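Local coordinates for protein soluble epoxide hydrolase (Bacillus megaterium, PDB 4INZ) that is a soluble epoxide hydrolase, an enzyme of the alpha/beta hydrolase fold, at residues A[39-44]-A[109-114]. The protein carries 1 engineered substitution. Numbering follows the deposited sequence.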
ATOM      1  N   GLU A  39      -0.052  -7.694 -20.227  1.00 31.64           N
ATOM      2  CA  GLU A  39      -0.487  -8.214 -18.936  1.00 31.79           C
ATOM      3  C   GLU A  39      -0.643  -7.068 -17.944  1.00 29.19           C
ATOM      4  O   GLU A  39       0.073  -6.063 -18.024  1.00 29.14           O
ATOM      5  CB  GLU A  39       0.518  -9.243 -18.404  1.00 35.93           C
ATOM      6  CG  GLU A  39       0.658 -10.479 -19.287  1.00 41.46           C
ATOM      7  CD  GLU A  39      -0.653 -11.238 -19.433  1.00 48.67           C
ATOM      8  OE1 GLU A  39      -1.025 -11.583 -20.578  1.00 53.38           O
ATOM      9  OE2 GLU A  39      -1.314 -11.493 -18.402  1.00 50.96           O
ATOM     10  N   LEU A  40      -1.576  -7.220 -17.010  1.00 25.78           N
ATOM     11  CA  LEU A  40      -1.857  -6.170 -16.038  1.00 24.24           C
ATOM     12  C   LEU A  40      -0.849  -6.164 -14.894  1.00 25.30           C
ATOM     13  O   LEU A  40      -0.616  -7.188 -14.247  1.00 26.61           O
ATOM     14  CB  LEU A  40      -3.266  -6.344 -15.469  1.00 23.63           C
ATOM     15  CG  LEU A  40      -3.734  -5.358 -14.401  1.00 23.78           C
ATOM     16  CD1 LEU A  40      -3.780  -3.936 -14.963  1.00 22.76           C
ATOM     17  CD2 LEU A  40      -5.105  -5.787 -13.874  1.00 24.53           C
ATOM     18  N   MET A  41      -0.255  -4.996 -14.662  1.00 21.90           N
ATOM     19  CA  MET A  41       0.521  -4.738 -13.460  1.00 20.65           C
ATOM     20  C   MET A  41      -0.242  -3.672 -12.678  1.00 20.53           C
ATOM     21  O   MET A  41      -0.298  -2.505 -13.079  1.00 21.05           O
ATOM     22  CB  MET A  41       1.937  -4.270 -13.804  1.00 22.48           C
ATOM     23  CG  MET A  41       2.843  -4.108 -12.584  1.00 20.35           C
ATOM     24  SD  MET A  41       4.520  -3.632 -13.039  1.00 21.56           S
ATOM     25  CE  MET A  41       5.137  -5.194 -13.695  1.00 23.52           C
ATOM     26  N   LEU A  42      -0.859  -4.092 -11.580  1.00 20.12           N
ATOM     27  CA  LEU A  42      -1.733  -3.229 -10.793  1.00 19.92           C
ATOM     28  C   LEU A  42      -1.027  -2.792  -9.515  1.00 19.59           C
ATOM     29  O   LEU A  42      -0.571  -3.634  -8.740  1.00 21.11           O
ATOM     30  CB  LEU A  42      -3.015  -3.986 -10.451  1.00 20.95           C
ATOM     31  CG  LEU A  42      -4.050  -3.284  -9.575  1.00 20.63           C
ATOM     32  CD1 LEU A  42      -4.567  -2.026 -10.267  1.00 22.74           C
ATOM     33  CD2 LEU A  42      -5.207  -4.238  -9.263  1.00 22.36           C
ATOM     34  N   PHE A  43      -0.933  -1.478  -9.311  1.00 18.42           N
ATOM     35  CA  PHE A  43      -0.200  -0.893  -8.182  1.00 16.20           C
ATOM     36  C   PHE A  43      -1.172  -0.336  -7.148  1.00 18.12           C
ATOM     37  O   PHE A  43      -2.094   0.417  -7.500  1.00 19.61           O
ATOM     38  CB  PHE A  43       0.674   0.283  -8.647  1.00 16.06           C
ATOM     39  CG  PHE A  43       1.726  -0.075  -9.658  1.00 16.52           C
ATOM     40  CD1 PHE A  43       1.413  -0.147 -11.013  1.00 17.73           C
ATOM     41  CD2 PHE A  43       3.044  -0.276  -9.261  1.00 17.76           C
ATOM     42  CE1 PHE A  43       2.386  -0.453 -11.950  1.00 17.71           C
ATOM     43  CE2 PHE A  43       4.034  -0.586 -10.192  1.00 17.33           C
ATOM     44  CZ  PHE A  43       3.707  -0.668 -11.540  1.00 17.31           C
ATOM     45  N   LEU A  44      -0.945  -0.675  -5.881  1.00 17.02           N
ATOM     46  CA  LEU A  44      -1.767  -0.195  -4.773  1.00 16.95           C
ATOM     47  C   LEU A  44      -0.923   0.572  -3.763  1.00 17.84           C
ATOM     48  O   LEU A  44      -0.051  -0.008  -3.094  1.00 17.93           O
ATOM     49  CB  LEU A  44      -2.421  -1.374  -4.045  1.00 17.36           C
ATOM     50  CG  LEU A  44      -3.201  -2.391  -4.877  1.00 19.05           C
ATOM     51  CD1 LEU A  44      -3.850  -3.405  -3.952  1.00 19.73           C
ATOM     52  CD2 LEU A  44      -4.254  -1.700  -5.741  1.00 20.65           C
ATOM     53  N   THR A 109      -0.021  -8.976 -12.133  1.00 22.55           N
ATOM     54  CA  THR A 109       1.109  -8.821 -11.236  1.00 21.12           C
ATOM     55  C   THR A 109       0.676  -7.713 -10.301  1.00 22.58           C
ATOM     56  O   THR A 109       0.322  -6.629 -10.768  1.00 22.20           O
ATOM     57  CB  THR A 109       2.355  -8.386 -12.001  1.00 21.25           C
ATOM     58  OG1 THR A 109       2.737  -9.438 -12.899  1.00 23.91           O
ATOM     59  CG2 THR A 109       3.510  -8.097 -11.038  1.00 22.05           C
ATOM     60  N   LEU A 110       0.669  -7.994  -8.997  1.00 20.70           N
ATOM     61  CA  LEU A 110       0.183  -7.046  -7.999  1.00 19.38           C
ATOM     62  C   LEU A 110       1.351  -6.404  -7.243  1.00 18.80           C
ATOM     63  O   LEU A 110       2.188  -7.104  -6.662  1.00 21.70           O
ATOM     64  CB  LEU A 110      -0.755  -7.756  -7.019  1.00 19.35           C
ATOM     65  CG  LEU A 110      -1.581  -6.862  -6.095  1.00 21.32           C
ATOM     66  CD1 LEU A 110      -2.518  -5.990  -6.915  1.00 23.08           C
ATOM     67  CD2 LEU A 110      -2.369  -7.704  -5.089  1.00 21.87           C
ATOM     68  N   VAL A 111       1.405  -5.074  -7.252  1.00 17.62           N
ATOM     69  CA  VAL A 111       2.518  -4.327  -6.650  1.00 16.77           C
ATOM     70  C   VAL A 111       1.967  -3.429  -5.545  1.00 16.98           C
ATOM     71  O   VAL A 111       1.084  -2.612  -5.797  1.00 19.42           O
ATOM     72  CB  VAL A 111       3.222  -3.462  -7.709  1.00 17.57           C
ATOM     73  CG1 VAL A 111       4.499  -2.826  -7.133  1.00 17.76           C
ATOM     74  CG2 VAL A 111       3.540  -4.305  -8.927  1.00 18.89           C
ATOM     75  N   VAL A 112       2.470  -3.580  -4.325  1.00 15.24           N
ATOM     76  CA  VAL A 112       1.751  -3.024  -3.174  1.00 16.89           C
ATOM     77  C   VAL A 112       2.658  -2.369  -2.141  1.00 17.06           C
ATOM     78  O   VAL A 112       3.827  -2.725  -2.023  1.00 17.66           O
ATOM     79  CB  VAL A 112       0.900  -4.115  -2.480  1.00 18.19           C
ATOM     80  CG1 VAL A 112      -0.082  -4.739  -3.478  1.00 18.89           C
ATOM     81  CG2 VAL A 112       1.793  -5.191  -1.877  1.00 18.63           C
ATOM     82  N   HIS A 113       2.097  -1.428  -1.381  1.00 16.00           N
ATOM     83  CA  HIS A 113       2.858  -0.631  -0.416  1.00 16.96           C
ATOM     84  C   HIS A 113       1.931  -0.172   0.717  1.00 18.32           C
ATOM     85  O   HIS A 113       0.805   0.253   0.460  1.00 18.96           O
ATOM     86  CB  HIS A 113       3.453   0.583  -1.146  1.00 16.49           C
ATOM     87  CG  HIS A 113       4.146   1.573  -0.265  1.00 17.10           C
ATOM     88  ND1 HIS A 113       5.215   1.245   0.549  1.00 20.04           N
ATOM     89  CD2 HIS A 113       3.960   2.908  -0.119  1.00 14.49           C
ATOM     90  CE1 HIS A 113       5.637   2.329   1.175  1.00 16.89           C
ATOM     91  NE2 HIS A 113       4.889   3.351   0.791  1.00 22.03           N
ATOM     92  N   ASP A 114       2.397  -0.292   1.959  1.00 18.85           N
ATOM     93  CA  ASP A 114       1.722   0.298   3.125  1.00 21.25           C
ATOM     94  C   ASP A 114       0.289  -0.254   3.256  1.00 20.36           C
ATOM     95  O   ASP A 114       0.112  -1.474   3.277  1.00 20.66           O
ATOM     96  CB  ASP A 114       1.776   1.836   3.040  1.00 21.60           C
ATOM     97  CG  ASP A 114       1.354   2.525   4.330  1.00 24.31           C
ATOM     98  OD1 ASP A 114       2.204   2.680   5.243  1.00 28.60           O
ATOM     99  OD2 ASP A 114       0.178   2.929   4.426  1.00 21.92           O
TER
HETATM  100  O   HOH W   1       1.205  -9.324 -15.116  1.00 35.21           O
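Phe43 and Val111 lie side by side on one face of the sheet, the ring leaning obliquely on the branched side chain so that Phe43 CD2 comes within 3.5 Å of Val111 CB. With CG anti to the carbonyl carbon (chi1 -61°), the phenyl ring has its CD2–CE2 side along the valine. Val111 CG1 packs on both of these ring atoms, and CG2 reaches Met41 CG at 3.7 Å while still touching Phe43 CE2. The unbranched, flexible methionine suits this place: CG, anti to the backbone N, rests against the valine, chi2 extends the chain, and a bend at chi3 (-74°) brings CE to 4.3 Å from Thr109 CG2.

The other face is built of branched aliphatic residues. Leu110 CD1 touches both leucines of the neighbouring strand, 4.0 Å from Leu42 CD2 and 4.2 Å from Leu44 CD1, and also meets the carbonyl oxygen of Leu42. Leu42 runs alongside Leu110, whereas Leu44 crosses it and lies beside Val112 CG1, a beta-branched neighbour well suited to an extended backbone.

Between these two layers of side chains the strands run parallel, their directions 20° apart. Leu42 N gives its N-H to Thr109 O and Leu42 O accepts from Val111 N, both at 2.9 Å; Leu44 N continues the pattern to Val111 O, before a weak bond from His113 N to Leu44 O. At the buried start of the pair, Leu40 O takes Thr109 N and a water that also bonds Thr109 OG1, giving the threonine hydroxyl a polar partner.

Strands 66-70 and 131-137 flank the pair. Asp114, with positive phi just before helix 115-126, has OD2 hydrogen-bonded to Phe47 N, beyond strand 40-44; this strand-turn-helix is consistent with the nucleophile elbow of the alpha/beta hydrolase fold.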